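Local coordinates for solute-binding periplasmic protein of iron/siderophore ABC transporter (Yersinia pestis, PDB 6B2Y), which probably captures a chelated metal such as siderophore-bound iron in the periplasm and delivers it to an inner-membrane ABC transporter, at residues T42-R47 with M176-K181; L128-A133 with K150-A155; D205-I210 with W349-Q354; N249-N254 with L269-D274; V291-Q296 with E300-S305. All blocks are in the same frame, centred on the assembly; numbering follows the deposited sequence.

Contact 1. Residues T42-R47 with M176-K181; sequences TDMAGR and MRLLGK
Leu178 lays its two methyl groups over the backbone of Thr42, Asp43 and Met44, where the chain enters the turn between strands 40-42 and 48-50. Leu178 CD2 lies 3.6 Å from Asp43 CA and also reaches the N of Met44. The other branch, Leu178 CD1, comes to 3.5 Å from Thr42 O. With CG anti to the backbone N (chi1 164°), the leucine projects off helix 168-182 and both methyls meet the loop. Met44 slides past it in the opposite direction, touching through CG, 3.8 Å from Leu178 CD2; its chain then bends and lies against Asn171, Pro174 and Ser175 of the same helix. A type I turn runs from Asp43 to Gly46, and the Asp43 carboxylate (chi1 75°) turns away from the helix. Asp43 OD1 accepts from Arg47 N at 3.0 Å, well above the carboxylate plane, while Asp43 OD2 forms a salt bridge with Arg47 NH1 at 2.7 Å. Phe161 N adds a bond to Asp43 OD2, linking the turn to edge strand 159-162. Leu178 in turn rests on Val160, so helix and loop pack on the same strand of the first lobe's parallel sheet. No hydrogen bond crosses between 42-47 and 176-181: the turn is held in shape by Asp43 and Arg47, and the helix meets it through van der Waals packing of a single leucine on backbone and side-chain atoms.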
# COMPACT_ATOMS: atom_id res chain seq x y z
N THR A 42 8.42 -13.09 -17.45
CA THR A 42 7.57 -12.10 -18.09
C THR A 42 7.03 -11.21 -16.97
O THR A 42 6.37 -11.70 -16.05
CB THR A 42 6.41 -12.74 -18.86
OG1 THR A 42 6.93 -13.63 -19.86
CG2 THR A 42 5.58 -11.65 -19.55
N ASP A 43 7.31 -9.91 -17.04
CA ASP A 43 6.95 -9.07 -15.90
C ASP A 43 5.57 -8.44 -16.09
O ASP A 43 4.83 -8.75 -17.03
CB ASP A 43 8.05 -8.03 -15.63
CG ASP A 43 8.07 -6.87 -16.63
OD1 ASP A 43 7.23 -6.81 -17.53
OD2 ASP A 43 8.97 -6.01 -16.49
N MET A 44 5.19 -7.56 -15.16
CA MET A 44 3.82 -7.04 -15.19
C MET A 44 3.61 -6.02 -16.31
O MET A 44 2.46 -5.67 -16.60
CB MET A 44 3.45 -6.42 -13.83
CG MET A 44 3.44 -7.46 -12.72
SD MET A 44 2.34 -8.84 -13.11
CE MET A 44 0.81 -7.97 -13.26
N ALA A 45 4.69 -5.56 -16.94
CA ALA A 45 4.59 -4.76 -18.15
C ALA A 45 4.55 -5.61 -19.42
O ALA A 45 4.39 -5.07 -20.52
CB ALA A 45 5.77 -3.78 -18.22
N GLY A 46 4.66 -6.93 -19.28
CA GLY A 46 4.73 -7.81 -20.43
C GLY A 46 6.10 -7.92 -21.05
O GLY A 46 6.23 -8.55 -22.11
N ARG A 47 7.11 -7.32 -20.44
CA ARG A 47 8.48 -7.46 -20.92
C ARG A 47 9.03 -8.83 -20.56
O ARG A 47 8.68 -9.42 -19.53
CB ARG A 47 9.37 -6.38 -20.31
CG ARG A 47 8.86 -4.96 -20.61
CD ARG A 47 9.39 -3.93 -19.61
NE ARG A 47 10.84 -3.77 -19.63
CZ ARG A 47 11.67 -4.30 -18.74
NH1 ARG A 47 11.19 -5.05 -17.74
NH2 ARG A 47 12.97 -4.09 -18.83
N MET A 176 3.22 -10.94 -6.99
CA MET A 176 3.95 -11.75 -6.01
C MET A 176 4.52 -13.02 -6.63
O MET A 176 5.63 -13.43 -6.27
CB MET A 176 3.04 -12.11 -4.82
CG MET A 176 2.64 -10.96 -3.90
SD MET A 176 4.08 -10.04 -3.26
CE MET A 176 4.95 -11.38 -2.43
N ARG A 177 3.80 -13.66 -7.56
CA ARG A 177 4.39 -14.82 -8.22
C ARG A 177 5.63 -14.42 -9.00
O ARG A 177 6.68 -15.09 -8.92
CB ARG A 177 3.37 -15.51 -9.15
CG ARG A 177 3.96 -16.77 -9.83
CD ARG A 177 2.91 -17.57 -10.64
NE ARG A 177 1.82 -18.03 -9.77
CZ ARG A 177 0.63 -17.43 -9.70
NH1 ARG A 177 0.36 -16.37 -10.45
NH2 ARG A 177 -0.29 -17.88 -8.86
N LEU A 178 5.54 -13.31 -9.73
CA LEU A 178 6.68 -12.80 -10.50
C LEU A 178 7.89 -12.50 -9.60
O LEU A 178 9.03 -12.82 -9.96
CB LEU A 178 6.25 -11.54 -11.26
CG LEU A 178 7.36 -10.64 -11.80
CD1 LEU A 178 8.03 -11.35 -12.98
CD2 LEU A 178 6.70 -9.35 -12.27
N LEU A 179 7.66 -11.83 -8.47
CA LEU A 179 8.76 -11.58 -7.54
C LEU A 179 9.34 -12.88 -7.01
O LEU A 179 10.57 -13.01 -6.87
CB LEU A 179 8.28 -10.71 -6.37
CG LEU A 179 8.14 -9.22 -6.70
CD1 LEU A 179 7.53 -8.42 -5.54
CD2 LEU A 179 9.50 -8.64 -7.12
N GLY A 180 8.49 -13.86 -6.70
CA GLY A 180 8.99 -15.14 -6.24
C GLY A 180 9.86 -15.83 -7.27
O GLY A 180 10.86 -16.46 -6.93
N LYS A 181 9.49 -15.71 -8.55
CA LYS A 181 10.30 -16.29 -9.62
C LYS A 181 11.59 -15.50 -9.83
O LYS A 181 12.68 -16.09 -9.94
CB LYS A 181 9.46 -16.36 -10.90
CG LYS A 181 10.12 -17.09 -12.06
CD LYS A 181 9.15 -17.32 -13.19
CE LYS A 181 9.81 -18.09 -14.32
NZ LYS A 181 8.90 -18.37 -15.47

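Contact 2. Residues L128-A133 with K150-A155; sequences LNPDIA and KQLEKA
Asp131 OD2 is gripped by two backbone N-H groups, those of Glu56 and Arg57, which fix the chain between Pro130 and Ala133, the two residues that touch Leu152. Across the contact everything is apolar. Ala133 CB points at the helix and meets Leu152 CD1 at 3.7 Å, the closer of the two touches. The second branch of the leucine, CD2, approaches the ring of Pro130 at CG, 4.4 Å away, a looser contact. Leu152 CG stands beside its backbone N and anti to the carbonyl carbon (chi1 -73°), and from there the leucine reaches the strand with one methyl while the other extends toward the proline. Ile132, just before Ala133, turns the other way, onto Ile51, Val55 and Ile58, so successive strand residues serve opposite faces of the sheet. Leu152 also lies on Leu59 and Val159, and Ala133 on Leu59. The helix thus packs on one face of the parallel sheet, in the alpha/beta lobe expected for a periplasmic binding protein. Strand 132-136 runs between 58-60 and 159-162, with backbone hydrogen bonds pairing Ile132 with Leu59 and Ala133 with Pro158 and Val160; helix 147-154 is the helix of the beta-alpha-beta crossover from 132-136 to 159-162.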
# COMPACT_ATOMS: atom_id res chain seq x y z
N LEU A 128 27.10 -0.51 -7.28
CA LEU A 128 26.53 -1.39 -6.27
C LEU A 128 26.50 -2.84 -6.73
O LEU A 128 26.16 -3.71 -5.92
CB LEU A 128 25.10 -0.97 -5.90
CG LEU A 128 24.89 0.39 -5.23
CD1 LEU A 128 25.86 0.58 -4.08
CD2 LEU A 128 25.04 1.49 -6.22
N ASN A 129 26.85 -3.11 -7.98
CA ASN A 129 26.83 -4.45 -8.55
C ASN A 129 25.48 -5.15 -8.34
O ASN A 129 25.44 -6.27 -7.80
CB ASN A 129 27.96 -5.29 -7.97
CG ASN A 129 29.31 -4.73 -8.29
OD1 ASN A 129 29.55 -4.26 -9.41
ND2 ASN A 129 30.21 -4.75 -7.31
N PRO A 130 24.37 -4.53 -8.73
CA PRO A 130 23.08 -5.17 -8.53
C PRO A 130 22.87 -6.34 -9.49
O PRO A 130 23.30 -6.29 -10.64
CB PRO A 130 22.08 -4.04 -8.79
CG PRO A 130 22.76 -3.19 -9.79
CD PRO A 130 24.24 -3.27 -9.49
N ASP A 131 22.24 -7.41 -8.97
CA ASP A 131 21.84 -8.56 -9.78
C ASP A 131 20.51 -8.31 -10.49
O ASP A 131 20.24 -8.92 -11.53
CB ASP A 131 21.69 -9.81 -8.91
CG ASP A 131 22.99 -10.31 -8.31
OD1 ASP A 131 24.05 -10.15 -8.96
OD2 ASP A 131 22.95 -10.88 -7.20
N ILE A 132 19.68 -7.44 -9.93
CA ILE A 132 18.32 -7.22 -10.41
C ILE A 132 17.81 -5.93 -9.76
O ILE A 132 18.24 -5.57 -8.66
CB ILE A 132 17.42 -8.42 -10.06
CG1 ILE A 132 16.11 -8.37 -10.84
CG2 ILE A 132 17.17 -8.51 -8.55
CD1 ILE A 132 15.38 -9.69 -10.86
N ALA A 133 16.90 -5.23 -10.45
CA ALA A 133 16.23 -4.06 -9.91
C ALA A 133 14.73 -4.19 -10.13
O ALA A 133 14.29 -4.74 -11.14
CB ALA A 133 16.75 -2.77 -10.57
N LYS A 150 16.31 3.69 -17.43
CA LYS A 150 17.08 3.81 -18.66
C LYS A 150 18.56 3.52 -18.43
O LYS A 150 19.21 2.82 -19.23
CB LYS A 150 16.85 5.21 -19.21
CG LYS A 150 17.56 5.52 -20.52
CD LYS A 150 17.33 6.99 -20.79
CE LYS A 150 17.58 7.36 -22.19
NZ LYS A 150 18.96 6.87 -22.63
N GLN A 151 19.11 4.01 -17.32
CA GLN A 151 20.52 3.79 -17.02
C GLN A 151 20.80 2.30 -16.80
O GLN A 151 21.73 1.73 -17.37
CB GLN A 151 20.92 4.62 -15.80
CG GLN A 151 22.26 4.29 -15.16
CD GLN A 151 22.78 5.44 -14.32
OE1 GLN A 151 23.43 6.35 -14.83
NE2 GLN A 151 22.49 5.41 -13.03
N LEU A 152 19.96 1.63 -16.00
CA LEU A 152 20.16 0.22 -15.72
C LEU A 152 20.08 -0.64 -16.98
O LEU A 152 20.85 -1.59 -17.15
CB LEU A 152 19.13 -0.25 -14.68
CG LEU A 152 19.30 0.19 -13.23
CD1 LEU A 152 17.97 0.20 -12.46
CD2 LEU A 152 20.34 -0.64 -12.50
N GLU A 153 19.11 -0.35 -17.85
CA GLU A 153 18.88 -1.19 -19.03
C GLU A 153 20.11 -1.20 -19.94
O GLU A 153 20.49 -2.26 -20.46
CB GLU A 153 17.64 -0.70 -19.79
CG GLU A 153 16.34 -1.09 -19.11
CD GLU A 153 15.13 -0.91 -20.00
OE1 GLU A 153 14.62 -1.92 -20.53
OE2 GLU A 153 14.70 0.25 -20.19
N LYS A 154 20.74 -0.05 -20.14
CA LYS A 154 21.92 -0.00 -20.99
C LYS A 154 23.14 -0.61 -20.31
O LYS A 154 24.05 -1.09 -20.99
CB LYS A 154 22.21 1.43 -21.45
CG LYS A 154 21.52 1.78 -22.77
CD LYS A 154 21.62 3.26 -23.12
CE LYS A 154 22.92 3.61 -23.82
NZ LYS A 154 22.99 5.08 -24.12
N ALA A 155 23.18 -0.59 -18.97
CA ALA A 155 24.25 -1.24 -18.22
C ALA A 155 24.04 -2.75 -18.07
O ALA A 155 24.86 -3.41 -17.41
CB ALA A 155 24.38 -0.61 -16.83

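Contact 3. Residues D205-I210 with W349-Q354; sequences DITNKI and WFYPEQ
The two backbones come nearest at Ile206 and Gln354, whose CA atoms are 7.7 Å apart, with Tyr351 the first residue to leave helical angles after helix 340-350. Helix 186-207 is the long helix that joins the two lobes in this class of periplasmic binding protein, and the contact ties its far end to the second lobe. Ile206 meets Gln354 at an oblique angle. Its CD1 lies 3.4 Å from the backbone Gln354 O, while its CG2 branch lies 3.6 Å from Gln354 OE1. Three residues earlier, the Tyr351 ring packs against Ile210 in the loop after the long helix, with Lys215 and Pro216 also touching it. Thr207 CG2 approaches Tyr351 CE2 at 4.5 Å, only loosely; its hydroxyl is engaged with Gln245 O and Val203 O. The phenol OH bonds to Gly247 O, which holds the outer end of the ring in place. No hydrogen bond joins the two segments directly. Ile210 and Tyr351 reach toward each other from opposite directions, and Ile210 CD1 lies over one ring face in a CH-pi contact, 3.6 Å from the centroid of Tyr351 and 21° off the ring normal, displaced toward CZ.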
# COMPACT_ATOMS: atom_id res chain seq x y z
N ASP A 205 -16.79 -14.08 -0.10
CA ASP A 205 -17.83 -15.08 0.21
C ASP A 205 -19.15 -14.39 0.53
O ASP A 205 -20.22 -14.86 0.14
CB ASP A 205 -17.40 -15.96 1.39
CG ASP A 205 -16.45 -17.12 1.00
OD1 ASP A 205 -16.08 -17.29 -0.19
OD2 ASP A 205 -16.07 -17.87 1.92
N ILE A 206 -19.08 -13.26 1.24
CA ILE A 206 -20.25 -12.48 1.61
C ILE A 206 -20.57 -11.41 0.57
O ILE A 206 -21.73 -11.26 0.15
CB ILE A 206 -20.05 -11.84 3.01
CG1 ILE A 206 -20.08 -12.91 4.09
CG2 ILE A 206 -21.10 -10.77 3.26
CD1 ILE A 206 -19.68 -12.42 5.47
N THR A 207 -19.58 -10.62 0.13
CA THR A 207 -19.91 -9.47 -0.71
C THR A 207 -20.24 -9.85 -2.16
O THR A 207 -20.84 -9.03 -2.87
CB THR A 207 -18.78 -8.44 -0.71
OG1 THR A 207 -17.58 -9.06 -1.18
CG2 THR A 207 -18.54 -7.88 0.72
N ASN A 208 -19.87 -11.05 -2.62
CA ASN A 208 -20.27 -11.47 -3.97
C ASN A 208 -21.79 -11.48 -4.13
O ASN A 208 -22.31 -11.20 -5.22
CB ASN A 208 -19.71 -12.86 -4.31
CG ASN A 208 -18.24 -12.83 -4.70
OD1 ASN A 208 -17.69 -11.79 -5.05
ND2 ASN A 208 -17.59 -14.00 -4.65
N LYS A 209 -22.53 -11.81 -3.06
CA LYS A 209 -23.97 -12.01 -3.13
C LYS A 209 -24.79 -10.74 -2.92
O LYS A 209 -26.01 -10.77 -3.10
CB LYS A 209 -24.42 -13.04 -2.09
CG LYS A 209 -23.54 -14.28 -2.03
CD LYS A 209 -23.86 -15.24 -3.16
CE LYS A 209 -22.87 -16.39 -3.20
NZ LYS A 209 -23.13 -17.44 -2.17
N ILE A 210 -24.16 -9.63 -2.54
CA ILE A 210 -24.92 -8.42 -2.20
C ILE A 210 -25.37 -7.72 -3.47
O ILE A 210 -24.54 -7.37 -4.32
CB ILE A 210 -24.09 -7.48 -1.32
CG1 ILE A 210 -23.79 -8.13 0.02
CG2 ILE A 210 -24.80 -6.15 -1.16
CD1 ILE A 210 -22.81 -7.37 0.87
N TRP A 349 -16.25 -2.35 8.01
CA TRP A 349 -16.92 -1.07 8.18
C TRP A 349 -18.24 -1.03 7.41
O TRP A 349 -19.25 -0.52 7.94
CB TRP A 349 -16.04 0.08 7.71
CG TRP A 349 -14.78 0.26 8.48
CD1 TRP A 349 -14.55 -0.09 9.78
CD2 TRP A 349 -13.57 0.86 8.00
NE1 TRP A 349 -13.26 0.25 10.14
CE2 TRP A 349 -12.64 0.84 9.07
CE3 TRP A 349 -13.18 1.41 6.78
CZ2 TRP A 349 -11.35 1.34 8.94
CZ3 TRP A 349 -11.90 1.91 6.65
CH2 TRP A 349 -11.00 1.88 7.73
N PHE A 350 -18.25 -1.55 6.18
CA PHE A 350 -19.43 -1.42 5.33
C PHE A 350 -20.57 -2.28 5.84
O PHE A 350 -21.74 -1.91 5.72
CB PHE A 350 -19.13 -1.82 3.87
CG PHE A 350 -18.07 -0.98 3.18
CD1 PHE A 350 -17.56 0.18 3.76
CD2 PHE A 350 -17.59 -1.37 1.94
CE1 PHE A 350 -16.58 0.92 3.11
CE2 PHE A 350 -16.61 -0.63 1.27
CZ PHE A 350 -16.10 0.51 1.87
N TYR A 351 -20.26 -3.47 6.34
CA TYR A 351 -21.26 -4.44 6.78
C TYR A 351 -20.85 -4.98 8.14
O TYR A 351 -20.39 -6.12 8.26
CB TYR A 351 -21.41 -5.57 5.75
CG TYR A 351 -21.73 -5.07 4.36
CD1 TYR A 351 -23.04 -4.77 3.99
CD2 TYR A 351 -20.73 -4.90 3.40
CE1 TYR A 351 -23.34 -4.30 2.73
CE2 TYR A 351 -21.04 -4.44 2.12
CZ TYR A 351 -22.35 -4.16 1.79
OH TYR A 351 -22.68 -3.70 0.53
N PRO A 352 -21.00 -4.16 9.19
CA PRO A 352 -20.52 -4.59 10.52
C PRO A 352 -21.16 -5.88 11.01
O PRO A 352 -20.47 -6.74 11.57
CB PRO A 352 -20.90 -3.40 11.43
CG PRO A 352 -21.21 -2.27 10.51
CD PRO A 352 -21.68 -2.86 9.22
N GLU A 353 -22.47 -6.03 10.80
CA GLU A 353 -23.18 -7.21 11.26
C GLU A 353 -22.64 -8.48 10.60
O GLU A 353 -22.32 -9.46 11.27
CB GLU A 353 -24.67 -7.04 10.98
CG GLU A 353 -25.49 -8.31 11.10
CD GLU A 353 -26.72 -8.13 11.98
OE1 GLU A 353 -27.12 -9.11 12.64
OE2 GLU A 353 -27.27 -7.01 12.00
N GLN A 354 -22.51 -8.46 9.27
CA GLN A 354 -22.12 -9.64 8.53
C GLN A 354 -20.66 -10.01 8.75
O GLN A 354 -20.28 -11.17 8.54
CB GLN A 354 -22.40 -9.41 7.05
CG GLN A 354 -23.65 -8.56 6.84
CD GLN A 354 -24.23 -8.67 5.45
OE1 GLN A 354 -24.14 -9.72 4.80
NE2 GLN A 354 -24.83 -7.58 4.97

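Contact 4. Residues N249-N254 with L269-D274; sequences NNIAKN and LAAKPD
Apolar contacts alone join the segments, and Ile251 carries them all. Its CD1 presses against Ala271 CB at 3.5 Å, near the end of helix 265-271. Its other branch, CG2, lies 4.3 Å from Pro273 CB, a lighter touch. CG1 of Ile251 sits between the backbone N and the carbonyl carbon (chi1 69°), and this puts the delta methyl on the alanine while CG2 faces the proline beyond Lys272, where the chain takes a positive phi on leaving the helix. The hydrogen bonds lie within the segments; in the first, a type I turn from Asn250 to Lys253 is closed by Lys253 N to Asn250 O at 3.0 Å. The Asn250 side chain reinforces it: OD1 accepts from Ala252 N at 2.9 Å, an Asx turn, with the donor 63° above the carbonyl plane. Asn250 ND2 bonds to Ala234 O. Strand 249-250 is an outer strand of the second lobe's mixed sheet, parallel to 217-221, where Ile251 pairs with Val218; Ile251 and Pro273 both rest on Phe219, and helix 265-271 leads through Pro273 into strand 275-280. The polar bonds thus fix the turn from within, and what Ile251 offers the helix end is shape and hydrophobic contact.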
# COMPACT_ATOMS: atom_id res chain seq x y z
N ASN A 249 -19.84 0.92 -3.18
CA ASN A 249 -20.01 1.58 -4.47
C ASN A 249 -19.17 2.86 -4.47
O ASN A 249 -19.57 3.87 -3.89
CB ASN A 249 -21.49 1.87 -4.72
CG ASN A 249 -21.73 2.84 -5.85
OD1 ASN A 249 -20.94 2.92 -6.80
ND2 ASN A 249 -22.84 3.59 -5.78
N ASN A 250 -18.00 2.81 -5.13
CA ASN A 250 -17.07 3.93 -5.20
C ASN A 250 -17.65 5.06 -6.05
O ASN A 250 -17.73 4.95 -7.28
CB ASN A 250 -15.73 3.45 -5.77
CG ASN A 250 -14.74 4.57 -5.97
OD1 ASN A 250 -14.91 5.68 -5.45
ND2 ASN A 250 -13.67 4.30 -6.73
N ILE A 251 -18.03 6.17 -5.39
CA ILE A 251 -18.64 7.30 -6.10
C ILE A 251 -17.69 7.92 -7.12
O ILE A 251 -18.13 8.66 -8.00
CB ILE A 251 -19.14 8.38 -5.12
CG1 ILE A 251 -17.96 9.07 -4.43
CG2 ILE A 251 -20.11 7.76 -4.11
CD1 ILE A 251 -18.20 10.54 -4.04
N ALA A 252 -16.39 7.64 -7.02
CA ALA A 252 -15.42 8.18 -7.96
C ALA A 252 -15.17 7.27 -9.17
O ALA A 252 -14.52 7.70 -10.12
CB ALA A 252 -14.09 8.48 -7.24
N LYS A 253 -15.71 6.04 -9.17
CA LYS A 253 -15.38 5.08 -10.21
C LYS A 253 -15.76 5.60 -11.60
O LYS A 253 -14.97 5.50 -12.55
CB LYS A 253 -16.07 3.74 -9.94
CG LYS A 253 -15.62 2.59 -10.85
CD LYS A 253 -16.23 1.25 -10.43
CE LYS A 253 -15.51 0.07 -11.08
NZ LYS A 253 -15.96 -1.27 -10.58
N ASN A 254 -16.96 6.17 -11.73
CA ASN A 254 -17.38 6.74 -13.01
C ASN A 254 -16.80 8.12 -13.27
O ASN A 254 -17.00 8.67 -14.36
CB ASN A 254 -18.91 6.84 -13.09
CG ASN A 254 -19.60 5.50 -12.92
OD1 ASN A 254 -19.19 4.49 -13.50
ND2 ASN A 254 -20.65 5.48 -12.10
N LEU A 269 -19.45 16.54 -2.30
CA LEU A 269 -20.63 16.96 -1.54
C LEU A 269 -21.91 16.64 -2.30
O LEU A 269 -22.87 16.12 -1.72
CB LEU A 269 -20.55 18.45 -1.23
CG LEU A 269 -19.28 18.93 -0.51
CD1 LEU A 269 -19.37 20.42 -0.23
CD2 LEU A 269 -19.06 18.15 0.77
N ALA A 270 -21.94 16.95 -3.60
CA ALA A 270 -23.13 16.65 -4.40
C ALA A 270 -23.40 15.15 -4.47
O ALA A 270 -24.55 14.73 -4.66
CB ALA A 270 -22.97 17.21 -5.81
N ALA A 271 -22.37 14.32 -4.33
CA ALA A 271 -22.57 12.88 -4.36
C ALA A 271 -23.18 12.34 -3.07
O ALA A 271 -23.78 11.26 -3.09
CB ALA A 271 -21.24 12.17 -4.64
N LYS A 272 -23.03 13.06 -1.96
CA LYS A 272 -23.60 12.68 -0.68
C LYS A 272 -23.31 11.22 -0.31
O LYS A 272 -24.23 10.44 -0.05
CB LYS A 272 -25.10 12.95 -0.66
CG LYS A 272 -25.46 14.27 -1.32
CD LYS A 272 -26.93 14.62 -1.16
CE LYS A 272 -27.70 14.35 -2.44
NZ LYS A 272 -29.07 13.83 -2.16
N PRO A 273 -22.03 10.83 -0.25
CA PRO A 273 -21.70 9.41 -0.05
C PRO A 273 -22.17 8.91 1.30
O PRO A 273 -22.13 9.62 2.31
CB PRO A 273 -20.17 9.39 -0.15
CG PRO A 273 -19.75 10.79 0.21
CD PRO A 273 -20.82 11.67 -0.35
N ASP A 274 -22.58 7.64 1.32
CA ASP A 274 -23.00 7.02 2.57
C ASP A 274 -21.85 6.91 3.56
O ASP A 274 -22.04 7.07 4.77
CB ASP A 274 -23.58 5.63 2.31
CG ASP A 274 -24.84 5.67 1.48
OD1 ASP A 274 -25.60 6.66 1.60
OD2 ASP A 274 -25.08 4.70 0.73

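Contact 5. Residues V291-Q296 with E300-S305; sequences VVLGAQ and EQAQAS
Val291 opens the segment with its CG1 branch 3.8 Å from Ser305 OG, while its backbone is bonded to Lys282. Val292 makes the main link. Its N-H points almost straight at Ser305 OG, 2.8 Å away with an angle of 169° at the hydrogen. The same hydroxyl donates to Ala302 O at 2.9 Å, one helical turn back and tilted 17° from that carbonyl plane, so one oxygen both receives from the loop and gives to its own helix. Ser305 OG stands between its backbone N and carbonyl carbon (chi1 77°), and this turns it back toward the Ala302 carbonyl while leaving it within reach of Val292 N. The valine side chain follows, with CG2 of Val292 3.7 Å from Ser305 CB. Val292 O is buried with no hydrogen-bond partner; what it meets instead is Ala302 CA at 3.3 Å, a CA-H...O contact. Leu293 places CD2 3.7 Å from Ala302 CB. Beyond glycine and alanine, Gln296 comes near Gln301 without bonding to it, and Gln301 OE1 takes Thr298 N instead. Gln94, on helix 93-102 of the first lobe, bonds to Leu293 O and Gln296 N, so the loop lies at the boundary of the lobes. Behind it, Val291 and Leu293 rest on Ala328 of strand 326-330, and Leu293 also on Trp330. Helix 299-310, which follows the loop directly, reaches on to Glu383 of edge strand 381-383 through Gln303.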
# COMPACT_ATOMS: atom_id res chain seq x y z
N VAL A 291 -3.92 12.53 8.23
CA VAL A 291 -4.27 11.48 9.18
C VAL A 291 -2.99 10.80 9.67
O VAL A 291 -2.08 10.51 8.88
CB VAL A 291 -5.23 10.47 8.52
CG1 VAL A 291 -5.56 9.35 9.48
CG2 VAL A 291 -6.50 11.18 8.05
N VAL A 292 -2.93 10.54 10.97
CA VAL A 292 -1.76 9.98 11.64
C VAL A 292 -1.99 8.49 11.86
O VAL A 292 -2.86 8.09 12.64
CB VAL A 292 -1.49 10.71 12.97
CG1 VAL A 292 -0.43 9.98 13.76
CG2 VAL A 292 -1.06 12.13 12.68
N LEU A 293 -1.21 7.66 11.15
CA LEU A 293 -1.32 6.21 11.20
C LEU A 293 0.05 5.61 10.90
O LEU A 293 0.86 6.23 10.20
CB LEU A 293 -2.34 5.67 10.18
CG LEU A 293 -3.79 6.12 10.34
CD1 LEU A 293 -4.55 5.93 9.03
CD2 LEU A 293 -4.44 5.35 11.46
N GLY A 294 0.30 4.40 11.42
CA GLY A 294 1.52 3.68 11.13
C GLY A 294 2.06 2.92 12.33
O GLY A 294 1.41 2.80 13.37
N ALA A 295 3.28 2.40 12.18
CA ALA A 295 3.81 1.40 13.11
C ALA A 295 4.07 1.96 14.50
O ALA A 295 4.27 1.17 15.43
CB ALA A 295 5.09 0.78 12.55
N GLN A 296 4.08 3.28 14.65
CA GLN A 296 4.35 3.91 15.94
C GLN A 296 3.17 4.74 16.42
O GLN A 296 3.31 5.51 17.38
CB GLN A 296 5.61 4.77 15.86
CG GLN A 296 6.88 3.99 15.50
CD GLN A 296 8.10 4.88 15.35
OE1 GLN A 296 8.07 5.89 14.65
NE2 GLN A 296 9.18 4.51 16.03
N GLU A 300 -5.24 6.22 20.28
CA GLU A 300 -5.68 7.56 20.67
C GLU A 300 -5.16 8.62 19.71
O GLU A 300 -5.91 9.52 19.32
CB GLU A 300 -5.22 7.87 22.10
CG GLU A 300 -5.41 9.33 22.50
CD GLU A 300 -4.10 10.13 22.47
OE1 GLU A 300 -4.01 11.09 21.67
OE2 GLU A 300 -3.18 9.81 23.26
N GLN A 301 -3.89 8.52 19.29
CA GLN A 301 -3.34 9.50 18.36
C GLN A 301 -4.04 9.44 17.00
O GLN A 301 -4.35 10.49 16.41
CB GLN A 301 -1.85 9.25 18.16
CG GLN A 301 -0.97 9.54 19.38
CD GLN A 301 0.42 8.97 19.20
OE1 GLN A 301 0.59 7.94 18.54
NE2 GLN A 301 1.42 9.64 19.77
N ALA A 302 -4.25 8.24 16.48
CA ALA A 302 -4.98 8.09 15.23
C ALA A 302 -6.35 8.74 15.34
O ALA A 302 -6.73 9.59 14.51
CB ALA A 302 -5.10 6.61 14.87
N GLN A 303 -7.10 8.38 16.38
CA GLN A 303 -8.44 8.92 16.59
C GLN A 303 -8.42 10.44 16.63
O GLN A 303 -9.30 11.08 16.05
CB GLN A 303 -9.03 8.37 17.88
CG GLN A 303 -10.48 8.72 18.10
CD GLN A 303 -11.34 8.20 16.98
OE1 GLN A 303 -11.90 8.98 16.20
NE2 GLN A 303 -11.46 6.89 16.89
N ALA A 304 -7.44 11.03 17.31
CA ALA A 304 -7.37 12.49 17.43
C ALA A 304 -7.04 13.17 16.10
O ALA A 304 -7.59 14.24 15.79
CB ALA A 304 -6.35 12.87 18.47
N SER A 305 -6.24 12.51 15.25
CA SER A 305 -5.94 13.10 13.95
C SER A 305 -7.11 12.98 12.97
O SER A 305 -7.31 13.86 12.13
CB SER A 305 -4.70 12.45 13.35
OG SER A 305 -5.01 11.17 12.81

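Overall arrangement
Contacts 1 and 2 belong to the first lobe and are the only pair that touch: Arg47 NH2 and Glu153 OE1 form a salt bridge at 3.2 Å, with the contact centres 17 Å apart. Contacts 3, 4 and 5 lie in the second lobe; nearest atoms are about 6 Å apart for 3 and 4, about 8 Å for 3 and 5. The centres of contacts 2 and 3 are 46 Å apart; helix 186-207, which runs into contact 3, connects the lobes. The chelated metal probably binds in the cleft between the lobes, as in relatives, and contact 5 lies at their boundary. The side chains of Gln296 and Thr207 lie about 12 Å and 10 Å from bound sodium ions.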